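Local atomic coordinates of 3-hydroxyisobutyrate dehydrogenase family protein (Geobacter sulfurreducens, PDB entry 3PDU), a protein that reduces succinic semialdehyde to gamma-hydroxybutyrate, using NADP(H) as its coenzyme, as a member of the beta-hydroxyacid dehydrogenase family. Residues A[18-22]-A[23-27]; A[29-33]-A[34-38]; A[139-142]-A[143-146]; A[149-152]-A[153-156]; A[235-238]-A[239-243]. All coordinates share one frame; numbering follows the deposited sequence.

Contact 1: A[18-22]-A[23-27]; sequences ANLVR and AGFDV
With CG anti to the carbonyl carbon (chi1 -63°), Leu20 sends CD1 straight on and turns its other branch, CD2, to Phe25, whose own first torsion sets the ring beside it; Leu20 CD2 and Phe25 CD2 come to 4.0 Å. Val21 and Val27 are set alike, each with CG2 anti to its carbonyl carbon, and these two branches meet at 3.8 Å between Val21 CG2 and Val27 CG2. Val27 CG2 also lies against Leu20 CB, so one methyl serves both helix residues. At its end, helix 13-23 closes in a Schellman motif. Phe25 N reaches back to Leu20 O at 3.1 Å, and Gly24 N donates to Val21 O at 3.0 Å, from well above the carbonyl plane. Gly24 also makes a weak bond to Leu20 O. Its phi of 104° would press a beta carbon against the preceding carbonyl oxygen, which explains the glycine. A water lies within hydrogen-bonding distance of Val21 O and Phe25 O and links the last turn to the outgoing chain. Phe25 also packs edge-to-face with Tyr4, and Leu20 lies on helix 148-154. The chemistry thus divides in two: backbone bonds, with a water close by, serve carbonyls of the final turn, while aliphatic and aromatic carbons pack the departing chain against that turn.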
# COMPACT_ATOMS: atom_id res chain seq x y z
N ALA A 18 -23.08 -4.51 33.46
CA ALA A 18 -22.79 -4.53 34.90
C ALA A 18 -22.87 -3.12 35.50
O ALA A 18 -23.33 -2.94 36.63
CB ALA A 18 -21.42 -5.15 35.16
N ASN A 19 -22.39 -2.13 34.75
CA ASN A 19 -22.50 -0.74 35.20
C ASN A 19 -23.96 -0.30 35.41
O ASN A 19 -24.25 0.44 36.34
CB ASN A 19 -21.80 0.20 34.22
CG ASN A 19 -20.31 0.23 34.44
OD1 ASN A 19 -19.83 -0.19 35.49
ND2 ASN A 19 -19.56 0.72 33.45
N LEU A 20 -24.86 -0.75 34.54
CA LEU A 20 -26.27 -0.39 34.69
C LEU A 20 -26.86 -1.05 35.93
O LEU A 20 -27.59 -0.42 36.70
CB LEU A 20 -27.07 -0.81 33.45
CG LEU A 20 -26.68 -0.12 32.14
CD1 LEU A 20 -27.55 -0.60 30.98
CD2 LEU A 20 -26.79 1.40 32.28
N VAL A 21 -26.53 -2.32 36.15
CA VAL A 21 -27.00 -3.01 37.35
C VAL A 21 -26.48 -2.32 38.60
O VAL A 21 -27.24 -2.05 39.53
CB VAL A 21 -26.60 -4.50 37.37
CG1 VAL A 21 -27.01 -5.15 38.70
CG2 VAL A 21 -27.25 -5.22 36.19
N ARG A 22 -25.19 -2.01 38.62
CA ARG A 22 -24.60 -1.38 39.80
C ARG A 22 -25.13 0.03 40.04
O ARG A 22 -25.18 0.49 41.19
CB ARG A 22 -23.07 -1.37 39.73
CG ARG A 22 -22.45 -2.76 39.81
CD ARG A 22 -20.95 -2.66 40.08
NE ARG A 22 -20.23 -3.79 39.52
CZ ARG A 22 -19.60 -3.77 38.35
NH1 ARG A 22 -19.60 -2.66 37.61
NH2 ARG A 22 -18.96 -4.85 37.92
N ALA A 23 -25.52 0.72 38.98
CA ALA A 23 -26.12 2.05 39.11
C ALA A 23 -27.54 1.97 39.68
O ALA A 23 -28.11 2.97 40.10
CB ALA A 23 -26.13 2.77 37.76
N GLY A 24 -28.11 0.77 39.69
CA GLY A 24 -29.41 0.56 40.30
C GLY A 24 -30.59 0.42 39.36
O GLY A 24 -31.75 0.42 39.82
N PHE A 25 -30.33 0.30 38.06
CA PHE A 25 -31.41 0.04 37.11
C PHE A 25 -31.88 -1.42 37.16
O PHE A 25 -31.13 -2.31 37.55
CB PHE A 25 -30.99 0.41 35.68
CG PHE A 25 -30.60 1.86 35.52
CD1 PHE A 25 -31.56 2.86 35.58
CD2 PHE A 25 -29.27 2.21 35.30
CE1 PHE A 25 -31.19 4.19 35.44
CE2 PHE A 25 -28.90 3.54 35.16
CZ PHE A 25 -29.86 4.53 35.23
N ASP A 26 -33.14 -1.64 36.79
CA ASP A 26 -33.73 -2.97 36.58
C ASP A 26 -33.30 -3.42 35.19
O ASP A 26 -33.75 -2.86 34.19
CB ASP A 26 -35.27 -2.82 36.66
CG ASP A 26 -36.02 -4.13 36.45
OD1 ASP A 26 -35.52 -5.05 35.78
OD2 ASP A 26 -37.16 -4.22 36.94
N VAL A 27 -32.41 -4.42 35.13
CA VAL A 27 -31.81 -4.81 33.85
C VAL A 27 -32.14 -6.26 33.50
O VAL A 27 -32.02 -7.16 34.33
CB VAL A 27 -30.25 -4.63 33.86
CG1 VAL A 27 -29.65 -4.96 32.50
CG2 VAL A 27 -29.87 -3.19 34.26
O HOH W 1 -30.02 -2.95 40.02

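Contact 2: A[29-33]-A[34-38]; sequences VWNRN and PAKCA. With NAP (NADP nicotinamide-adenine-dinucleotide phosphate), chain I.
Asn31 crosses Lys36 at a slant, ND2 lying 3.5 Å from Lys36 CB, and polar bonds dominate around them. Within the turn, Asn31 ND2 donates to Asn33 O at 2.9 Å, almost straight at 175° and in its own amide plane, while Lys36 N comes to the same oxygen from the opposite face. The side chain of Asn33 accepts from Ala35 N through OD1. Toward NADP, Asn31 OD1 accepts from the ribose hydroxyl O3B, and Asn31 ND2 gives its second bond to phosphate oxygen O3X of NAP at 2.8 Å. Arg32 NE and NH2 take O1X and O2X, and Asn33 N adds a bond to O1X. A water accepts from Asn33 ND2 and Lys36 NZ and donates to O3X. The Arg32 guanidinium has the adenine over one face, NAP C5A 3.4 Å above its plane. Apolar contact is slight: Val29 CG2 touches Cys37 SG at 4.0 Å. An alanine replacing Asn31 would probably leave O3B and O3X each short of a partner and the carbonyl of Asn33 less firmly held. Placed after the second strand of a Rossmann fold, this turn holds the 2'-phosphate, consistent with a preference for NADP over NAD.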
# COMPACT_ATOMS: atom_id res chain seq x y z
N VAL A 29 -31.04 -9.20 30.72
CA VAL A 29 -29.94 -9.48 29.79
C VAL A 29 -30.19 -10.71 28.92
O VAL A 29 -30.93 -11.63 29.29
CB VAL A 29 -28.58 -9.66 30.52
CG1 VAL A 29 -28.23 -8.42 31.33
CG2 VAL A 29 -28.61 -10.90 31.42
N TRP A 30 -29.56 -10.70 27.75
CA TRP A 30 -29.53 -11.86 26.87
C TRP A 30 -28.19 -11.91 26.17
O TRP A 30 -27.58 -10.87 25.88
CB TRP A 30 -30.68 -11.80 25.85
CG TRP A 30 -30.58 -12.87 24.79
CD1 TRP A 30 -31.11 -14.13 24.84
CD2 TRP A 30 -29.92 -12.77 23.51
NE1 TRP A 30 -30.80 -14.82 23.68
CE2 TRP A 30 -30.08 -14.01 22.85
CE3 TRP A 30 -29.20 -11.75 22.87
CZ2 TRP A 30 -29.55 -14.26 21.58
CZ3 TRP A 30 -28.67 -12.00 21.60
CH2 TRP A 30 -28.86 -13.25 20.97
N ASN A 31 -27.70 -13.12 25.92
CA ASN A 31 -26.52 -13.34 25.10
C ASN A 31 -26.69 -14.64 24.35
O ASN A 31 -27.20 -15.62 24.91
CB ASN A 31 -25.25 -13.42 25.96
CG ASN A 31 -23.97 -13.34 25.13
OD1 ASN A 31 -23.69 -12.31 24.52
ND2 ASN A 31 -23.18 -14.42 25.11
N ARG A 32 -26.27 -14.67 23.08
CA ARG A 32 -26.34 -15.90 22.29
C ARG A 32 -25.81 -17.11 23.06
O ARG A 32 -26.49 -18.13 23.17
CB ARG A 32 -25.59 -15.71 20.97
CG ARG A 32 -25.50 -16.98 20.12
CD ARG A 32 -24.77 -16.66 18.81
NE ARG A 32 -23.42 -16.16 19.03
CZ ARG A 32 -22.53 -15.97 18.06
NH1 ARG A 32 -22.84 -16.26 16.80
NH2 ARG A 32 -21.31 -15.52 18.35
N ASN A 33 -24.60 -17.00 23.60
CA ASN A 33 -24.08 -17.99 24.55
C ASN A 33 -24.59 -17.67 25.96
O ASN A 33 -24.11 -16.73 26.59
CB ASN A 33 -22.54 -17.97 24.52
CG ASN A 33 -21.92 -18.78 25.64
OD1 ASN A 33 -22.57 -19.60 26.27
ND2 ASN A 33 -20.63 -18.56 25.89
N PRO A 34 -25.56 -18.45 26.47
CA PRO A 34 -26.21 -18.10 27.74
C PRO A 34 -25.27 -18.05 28.95
O PRO A 34 -25.60 -17.37 29.92
CB PRO A 34 -27.23 -19.24 27.93
CG PRO A 34 -26.67 -20.37 27.13
CD PRO A 34 -26.09 -19.70 25.91
N ALA A 35 -24.16 -18.78 28.92
CA ALA A 35 -23.25 -18.78 30.06
C ALA A 35 -22.71 -17.37 30.40
O ALA A 35 -22.38 -17.08 31.54
CB ALA A 35 -22.09 -19.74 29.82
N LYS A 36 -22.62 -16.50 29.41
CA LYS A 36 -22.14 -15.14 29.66
C LYS A 36 -23.11 -14.31 30.51
O LYS A 36 -22.73 -13.28 31.05
CB LYS A 36 -21.81 -14.40 28.35
CG LYS A 36 -20.70 -15.08 27.52
CD LYS A 36 -19.44 -15.25 28.37
CE LYS A 36 -18.29 -15.86 27.56
NZ LYS A 36 -17.76 -14.90 26.55
N CYS A 37 -24.36 -14.75 30.63
CA CYS A 37 -25.31 -14.03 31.47
C CYS A 37 -25.04 -14.24 32.96
O CYS A 37 -25.45 -13.42 33.78
CB CYS A 37 -26.75 -14.48 31.17
SG CYS A 37 -27.30 -14.11 29.50
N ALA A 38 -24.39 -15.34 33.31
CA ALA A 38 -24.30 -15.76 34.72
C ALA A 38 -23.82 -14.68 35.69
O ALA A 38 -24.48 -14.42 36.69
CB ALA A 38 -23.45 -17.03 34.87
PA NAP I . -16.85 -9.48 21.66
O1A NAP I . -16.28 -10.27 20.55
O2A NAP I . -16.25 -9.76 22.97
O5B NAP I . -18.44 -9.64 21.73
C5B NAP I . -19.28 -9.72 20.61
C4B NAP I . -20.71 -9.94 21.12
O4B NAP I . -21.57 -10.12 20.00
C3B NAP I . -20.85 -11.21 21.98
O3B NAP I . -21.88 -10.97 22.93
C2B NAP I . -21.33 -12.24 20.98
O2B NAP I . -22.13 -13.28 21.50
C1B NAP I . -22.21 -11.37 20.12
N9A NAP I . -22.45 -11.93 18.79
C8A NAP I . -21.56 -12.12 17.77
N7A NAP I . -22.25 -12.67 16.72
C5A NAP I . -23.54 -12.80 17.07
C6A NAP I . -24.65 -13.28 16.38
N6A NAP I . -24.54 -13.72 15.12
N1A NAP I . -25.87 -13.30 17.03
C2A NAP I . -25.99 -12.84 18.33
N3A NAP I . -24.88 -12.36 19.00
C4A NAP I . -23.68 -12.35 18.37
O3 NAP I . -16.68 -7.95 21.20
PN NAP I . -16.63 -6.56 22.00
O1N NAP I . -15.22 -6.17 22.12
O2N NAP I . -17.56 -6.65 23.16
O5D NAP I . -17.29 -5.66 20.84
C5D NAP I . -18.68 -5.44 20.72
C4D NAP I . -18.84 -4.25 19.78
O4D NAP I . -18.24 -3.11 20.36
C3D NAP I . -18.09 -4.48 18.47
O3D NAP I . -18.81 -3.82 17.44
C2D NAP I . -16.77 -3.76 18.66
O2D NAP I . -16.18 -3.35 17.44
C1D NAP I . -17.26 -2.58 19.49
N1N NAP I . -16.26 -1.91 20.32
C2N NAP I . -15.31 -2.62 20.99
C3N NAP I . -14.38 -1.95 21.80
C7N NAP I . -13.33 -2.71 22.59
O7N NAP I . -12.23 -2.00 23.05
N7N NAP I . -13.43 -4.02 22.81
C4N NAP I . -14.45 -0.56 21.91
C5N NAP I . -15.44 0.15 21.23
C6N NAP I . -16.35 -0.54 20.45
P2B NAP I . -21.44 -14.67 21.95
O1X NAP I . -22.53 -15.70 21.80
O2X NAP I . -20.25 -14.95 21.06
O3X NAP I . -20.97 -14.56 23.37
O HOH W 2 -19.17 -16.56 24.18

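Contact 3: A[139-142]-A[143-146]; sequences GDQS and LFTD
Asp140 reaches forward onto Leu143, and its side chain can be followed outward. CB lies 4.1 Å from Leu143 CB, the two side chains crossing at about a right angle. CG stands anti to the backbone N (chi1 -174°), which swings the carboxylate over the start of the helix; CG lies 3.9 Å from Leu143 N and near Leu143 CB. At the tip, OD1 accepts from Leu143 N at 2.8 Å, with an N-H...O angle of 154°, on its anti side. The same oxygen takes the hydroxyl proton of Ser142 OG through its syn lone pair, at 2.6 Å between Ser142 OG and Asp140 OD1. The backbone carbonyl of Asp140 receives Phe144 N in the carbonyl plane. One residue on, Gln141 O is gripped twice, by Thr145 N and by Thr145 OG1 at 3.2 Å, from opposite faces of its plane. Asp146 N closes the next turn on Ser142 O, and the Asp146 carboxylate pairs with Arg115, which also bonds Ser142 OG. A leucine at Asp140 would probably leave the amide of Leu143 without its side-chain acceptor and Ser142 OG without the oxygen that takes its proton. The result is a classic aspartate N-cap at the beginning of helix 141-146, immediately after strand 133-139 of the coenzyme domain.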
# COMPACT_ATOMS: atom_id res chain seq x y z
N GLY A 139 -29.91 9.66 15.90
CA GLY A 139 -31.24 9.10 15.77
C GLY A 139 -32.23 9.81 16.67
O GLY A 139 -32.16 11.02 16.86
N ASP A 140 -33.15 9.05 17.25
CA ASP A 140 -34.31 9.62 17.94
C ASP A 140 -33.94 10.47 19.15
O ASP A 140 -33.38 9.96 20.12
CB ASP A 140 -35.29 8.51 18.32
CG ASP A 140 -36.57 9.05 18.92
OD1 ASP A 140 -36.53 9.63 20.02
OD2 ASP A 140 -37.63 8.89 18.28
N GLN A 141 -34.26 11.76 19.11
CA GLN A 141 -33.88 12.69 20.17
C GLN A 141 -34.57 12.42 21.51
O GLN A 141 -33.95 12.55 22.56
CB GLN A 141 -34.14 14.14 19.74
CG GLN A 141 -32.99 14.80 19.00
CD GLN A 141 -32.00 15.49 19.93
OE1 GLN A 141 -32.03 15.29 21.15
NE2 GLN A 141 -31.13 16.32 19.36
N SER A 142 -35.85 12.05 21.48
CA SER A 142 -36.56 11.72 22.70
C SER A 142 -35.92 10.50 23.38
O SER A 142 -35.85 10.43 24.61
CB SER A 142 -38.05 11.49 22.45
OG SER A 142 -38.29 10.26 21.78
N LEU A 143 -35.46 9.54 22.59
CA LEU A 143 -34.81 8.36 23.17
C LEU A 143 -33.43 8.72 23.74
O LEU A 143 -33.05 8.25 24.82
CB LEU A 143 -34.69 7.23 22.14
CG LEU A 143 -34.00 5.92 22.57
CD1 LEU A 143 -34.59 5.35 23.87
CD2 LEU A 143 -34.08 4.88 21.44
N PHE A 144 -32.68 9.55 23.02
CA PHE A 144 -31.41 10.06 23.55
C PHE A 144 -31.63 10.68 24.94
O PHE A 144 -30.90 10.41 25.89
CB PHE A 144 -30.83 11.09 22.56
CG PHE A 144 -29.52 11.68 23.00
CD1 PHE A 144 -28.33 10.99 22.81
CD2 PHE A 144 -29.47 12.93 23.60
CE1 PHE A 144 -27.11 11.54 23.20
CE2 PHE A 144 -28.26 13.49 24.00
CZ PHE A 144 -27.08 12.79 23.80
N THR A 145 -32.66 11.51 25.05
CA THR A 145 -32.97 12.17 26.31
C THR A 145 -33.36 11.17 27.40
O THR A 145 -32.82 11.22 28.51
CB THR A 145 -34.11 13.21 26.11
OG1 THR A 145 -33.63 14.26 25.26
CG2 THR A 145 -34.52 13.82 27.45
N ASP A 146 -34.27 10.25 27.07
CA ASP A 146 -34.75 9.23 28.00
C ASP A 146 -33.64 8.34 28.55
O ASP A 146 -33.73 7.85 29.68
CB ASP A 146 -35.81 8.33 27.33
CG ASP A 146 -37.16 9.03 27.18
OD1 ASP A 146 -37.36 10.11 27.78
OD2 ASP A 146 -38.04 8.48 26.47

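Contact 4: A[149-152]-A[153-156]; sequences PAFA and ALGK
The last turn of helix 148-154, where the coenzyme-binding domain passes from helix to strand 157-160, brings Phe151 against Leu154 and Gly155. Leu154 CD1 approaches the edge of the Phe151 ring, near its plane, at 4.4 Å from Phe151 CD1. The closer packing involves a carbonyl: Leu154 CG, set beside the backbone N (chi1 -63°), sits 3.3 Å from Ala150 O. Ala153 CB likewise leans on Ala150 O at 3.4 Å. Gly155 N to Phe151 O is the firm backbone bond, at 2.8 Å and nearly in line with the carbonyl (C=O...N 160°). The bonds from Ala153 N to Pro149 O and Ala150 O, and from Leu154 N to Ala150 O and Phe151 O, are all weak: the amides divide between carbonyls three and four residues back, so the last turn departs from regular alpha geometry. A water lies close to both Ala152 O and Gly155 O and bridges them. Outside the turn, Phe151 lies against Ile135, Leu117 and Ala119 of the sheet, whereas Ala150, Ala153 and Leu154 pack on helix 13-23. A helix packed with one face on the sheet and another on a neighbouring helix is the layered alpha/beta packing of Rossmann-type domains.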
# COMPACT_ATOMS: atom_id res chain seq x y z
N PRO A 149 -29.88 8.98 32.04
CA PRO A 149 -29.34 8.39 33.27
C PRO A 149 -28.51 7.13 33.00
O PRO A 149 -27.48 6.90 33.64
CB PRO A 149 -30.60 8.09 34.10
CG PRO A 149 -31.58 9.15 33.66
CD PRO A 149 -31.32 9.30 32.16
N ALA A 150 -28.94 6.32 32.04
CA ALA A 150 -28.15 5.14 31.69
C ALA A 150 -26.81 5.52 31.02
O ALA A 150 -25.77 4.93 31.32
CB ALA A 150 -28.98 4.18 30.81
N PHE A 151 -26.84 6.51 30.13
CA PHE A 151 -25.61 6.96 29.46
C PHE A 151 -24.61 7.51 30.49
O PHE A 151 -23.40 7.39 30.30
CB PHE A 151 -25.91 8.01 28.38
CG PHE A 151 -26.44 7.43 27.08
CD1 PHE A 151 -26.28 6.09 26.78
CD2 PHE A 151 -27.07 8.25 26.15
CE1 PHE A 151 -26.76 5.57 25.56
CE2 PHE A 151 -27.55 7.73 24.94
CZ PHE A 151 -27.38 6.39 24.65
N ALA A 152 -25.11 8.11 31.56
CA ALA A 152 -24.23 8.61 32.61
C ALA A 152 -23.52 7.48 33.38
O ALA A 152 -22.42 7.66 33.88
CB ALA A 152 -24.99 9.53 33.57
N ALA A 153 -24.16 6.32 33.46
CA ALA A 153 -23.53 5.14 34.06
C ALA A 153 -22.51 4.51 33.10
O ALA A 153 -21.60 3.79 33.53
CB ALA A 153 -24.59 4.11 34.45
N LEU A 154 -22.67 4.77 31.81
CA LEU A 154 -21.82 4.11 30.82
C LEU A 154 -20.64 4.93 30.33
O LEU A 154 -19.58 4.38 30.00
CB LEU A 154 -22.66 3.70 29.61
CG LEU A 154 -23.78 2.69 29.83
CD1 LEU A 154 -24.50 2.46 28.51
CD2 LEU A 154 -23.25 1.37 30.37
N GLY A 155 -20.81 6.25 30.27
CA GLY A 155 -19.84 7.09 29.60
C GLY A 155 -19.51 8.36 30.34
O GLY A 155 -20.22 8.73 31.27
N LYS A 156 -18.44 9.03 29.92
CA LYS A 156 -18.07 10.33 30.49
C LYS A 156 -18.49 11.46 29.55
O LYS A 156 -18.46 12.63 29.93
CB LYS A 156 -16.56 10.41 30.67
CG LYS A 156 -15.79 10.38 29.34
CD LYS A 156 -14.29 10.42 29.59
CE LYS A 156 -13.51 10.51 28.29
NZ LYS A 156 -12.05 10.51 28.55
O HOH W 3 -20.30 9.56 33.76

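Contact 5: A[235-238]-A[239-243]; sequences KHMQ and KDLRL. With NAP (NADP nicotinamide-adenine-dinucleotide phosphate), chain I.
Lys235 O opens the helical turn by accepting Lys239 N at 3.0 Å, while the amine of Lys235 forms a salt bridge with Asp275. His236, next along and beside the coenzyme, takes Asp240 N on its carbonyl oxygen, and Lys239 CE passes 4.3 Å from His236 CB. Met237 bends at chi2 (77°) and chi3, which brings CE back to touch Asp240 CB at 3.9 Å and Leu241 CG at 4.1 Å; its carbonyl accepts from Leu241 N. Gln238 O receives Arg242 N at 2.8 Å, nearly straight at 175°. The Gln238 amide, its plane 59° from that of the guanidinium, makes a weak bond from Arg242 NH2 to OE1, but its stronger partner is Arg269; Arg242 itself pairs with Asp249 of the third subunit. On the following residue, Lys239 bends at chi2 and chi3, and NZ meets Asp240 OD1 in a 2.7 Å salt bridge. Lys239 NZ donates to the ribose hydroxyl NAP O2D at 3.0 Å and also to Thr96 O, with a weak bond to O3D. The chemistry implies two polar sites on one buried stretch of helix: a lysine held by Asp240 and Thr96 at the nicotinamide ribose, and a glutamine-arginine pair facing a subunit interface.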
# COMPACT_ATOMS: atom_id res chain seq x y z
N LYS A 235 -9.64 -8.98 15.51
CA LYS A 235 -10.67 -9.21 14.48
C LYS A 235 -11.64 -8.04 14.35
O LYS A 235 -12.14 -7.77 13.26
CB LYS A 235 -11.44 -10.52 14.73
CG LYS A 235 -12.22 -10.53 16.05
CD LYS A 235 -12.78 -11.94 16.33
CE LYS A 235 -13.52 -11.96 17.66
NZ LYS A 235 -13.88 -13.36 18.05
N HIS A 236 -11.95 -7.36 15.46
CA HIS A 236 -12.89 -6.23 15.38
C HIS A 236 -12.24 -4.96 14.86
O HIS A 236 -12.90 -4.16 14.19
CB HIS A 236 -13.59 -6.00 16.72
CG HIS A 236 -14.45 -7.15 17.14
ND1 HIS A 236 -14.70 -7.46 18.45
CD2 HIS A 236 -15.10 -8.07 16.39
CE1 HIS A 236 -15.49 -8.53 18.50
NE2 HIS A 236 -15.74 -8.92 17.27
N MET A 237 -10.96 -4.78 15.15
CA MET A 237 -10.21 -3.69 14.53
C MET A 237 -10.20 -3.88 13.00
O MET A 237 -10.38 -2.92 12.24
CB MET A 237 -8.78 -3.61 15.06
CG MET A 237 -7.91 -2.52 14.37
SD MET A 237 -8.26 -0.83 14.95
CE MET A 237 -9.56 -0.36 13.84
N GLN A 238 -9.98 -5.12 12.56
CA GLN A 238 -9.90 -5.38 11.12
C GLN A 238 -11.27 -5.15 10.49
O GLN A 238 -11.39 -4.53 9.43
CB GLN A 238 -9.39 -6.80 10.84
CG GLN A 238 -9.03 -7.02 9.37
CD GLN A 238 -10.21 -7.50 8.56
OE1 GLN A 238 -10.84 -8.50 8.90
NE2 GLN A 238 -10.52 -6.80 7.46
N LYS A 239 -12.32 -5.62 11.16
CA LYS A 239 -13.70 -5.32 10.76
C LYS A 239 -13.95 -3.80 10.61
O LYS A 239 -14.57 -3.35 9.64
CB LYS A 239 -14.68 -5.94 11.77
CG LYS A 239 -16.16 -5.67 11.47
CD LYS A 239 -16.73 -4.53 12.32
CE LYS A 239 -16.56 -4.79 13.82
NZ LYS A 239 -17.06 -3.61 14.62
N ASP A 240 -13.47 -3.00 11.57
CA ASP A 240 -13.69 -1.54 11.47
C ASP A 240 -12.96 -0.91 10.28
O ASP A 240 -13.51 -0.02 9.61
CB ASP A 240 -13.28 -0.82 12.76
CG ASP A 240 -14.20 -1.15 13.93
OD1 ASP A 240 -15.25 -1.79 13.72
OD2 ASP A 240 -13.86 -0.75 15.07
N LEU A 241 -11.73 -1.36 10.02
CA LEU A 241 -11.02 -0.89 8.83
C LEU A 241 -11.73 -1.33 7.54
O LEU A 241 -11.88 -0.54 6.60
CB LEU A 241 -9.57 -1.40 8.84
CG LEU A 241 -8.65 -0.66 9.84
CD1 LEU A 241 -7.32 -1.37 10.08
CD2 LEU A 241 -8.39 0.76 9.36
N ARG A 242 -12.13 -2.60 7.47
CA ARG A 242 -12.97 -3.07 6.36
C ARG A 242 -14.12 -2.10 6.11
O ARG A 242 -14.36 -1.64 4.97
CB ARG A 242 -13.51 -4.48 6.67
CG ARG A 242 -14.76 -4.92 5.88
CD ARG A 242 -15.57 -5.95 6.68
NE ARG A 242 -14.70 -6.99 7.22
CZ ARG A 242 -15.02 -7.82 8.22
NH1 ARG A 242 -16.21 -7.73 8.80
NH2 ARG A 242 -14.14 -8.72 8.65
N LEU A 243 -14.83 -1.77 7.17
CA LEU A 243 -16.01 -0.92 7.04
C LEU A 243 -15.66 0.50 6.61
O LEU A 243 -16.38 1.10 5.83
CB LEU A 243 -16.81 -0.89 8.35
CG LEU A 243 -17.40 -2.24 8.78
CD1 LEU A 243 -18.26 -2.10 10.04
CD2 LEU A 243 -18.22 -2.82 7.64
PA NAP I . -16.85 -9.48 21.66
O1A NAP I . -16.28 -10.27 20.55
O2A NAP I . -16.25 -9.76 22.97
O5B NAP I . -18.44 -9.64 21.73
C5B NAP I . -19.28 -9.72 20.61
C4B NAP I . -20.71 -9.94 21.12
O4B NAP I . -21.57 -10.12 20.00
C3B NAP I . -20.85 -11.21 21.98
O3B NAP I . -21.88 -10.97 22.93
C2B NAP I . -21.33 -12.24 20.98
O2B NAP I . -22.13 -13.28 21.50
C1B NAP I . -22.21 -11.37 20.12
N9A NAP I . -22.45 -11.93 18.79
C8A NAP I . -21.56 -12.12 17.77
N7A NAP I . -22.25 -12.67 16.72
C5A NAP I . -23.54 -12.80 17.07
C6A NAP I . -24.65 -13.28 16.38
N6A NAP I . -24.54 -13.72 15.12
N1A NAP I . -25.87 -13.30 17.03
C2A NAP I . -25.99 -12.84 18.33
N3A NAP I . -24.88 -12.36 19.00
C4A NAP I . -23.68 -12.35 18.37
O3 NAP I . -16.68 -7.95 21.20
PN NAP I . -16.63 -6.56 22.00
O1N NAP I . -15.22 -6.17 22.12
O2N NAP I . -17.56 -6.65 23.16
O5D NAP I . -17.29 -5.66 20.84
C5D NAP I . -18.68 -5.44 20.72
C4D NAP I . -18.84 -4.25 19.78
O4D NAP I . -18.24 -3.11 20.36
C3D NAP I . -18.09 -4.48 18.47
O3D NAP I . -18.81 -3.82 17.44
C2D NAP I . -16.77 -3.76 18.66
O2D NAP I . -16.18 -3.35 17.44
C1D NAP I . -17.26 -2.58 19.49
N1N NAP I . -16.26 -1.91 20.32
C2N NAP I . -15.31 -2.62 20.99
C3N NAP I . -14.38 -1.95 21.80
C7N NAP I . -13.33 -2.71 22.59
O7N NAP I . -12.23 -2.00 23.05
N7N NAP I . -13.43 -4.02 22.81
C4N NAP I . -14.45 -0.56 21.91
C5N NAP I . -15.44 0.15 21.23
C6N NAP I . -16.35 -0.54 20.45
P2B NAP I . -21.44 -14.67 21.95
O1X NAP I . -22.53 -15.70 21.80
O2X NAP I . -20.25 -14.95 21.06
O3X NAP I . -20.97 -14.56 23.37

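In the fold
Contact 5 is the buried one, on helix 234-251 in the C-terminal helical part, whereas contacts 1 to 4 lie in the N-terminal coenzyme-binding part; contact 3 is a surface contact, and 1, 2 and 4 are partly buried. Contacts 1 and 4 both end helices and touch, Phe25 and Leu20 packing on helix 148-154, so their chemistry is backbone closure plus apolar carbons. Contact 3 begins a helix, with a carboxylate cap, and meets contact 4 through Phe144 and Phe151. Contacts 2 and 5, about 8 Å apart at their nearest atoms, hold NADP: contact 2 by amides and a guanidinium at the 2'-phosphate of the adenosine ribose, contact 5 by a lysine at the nicotinamide ribose.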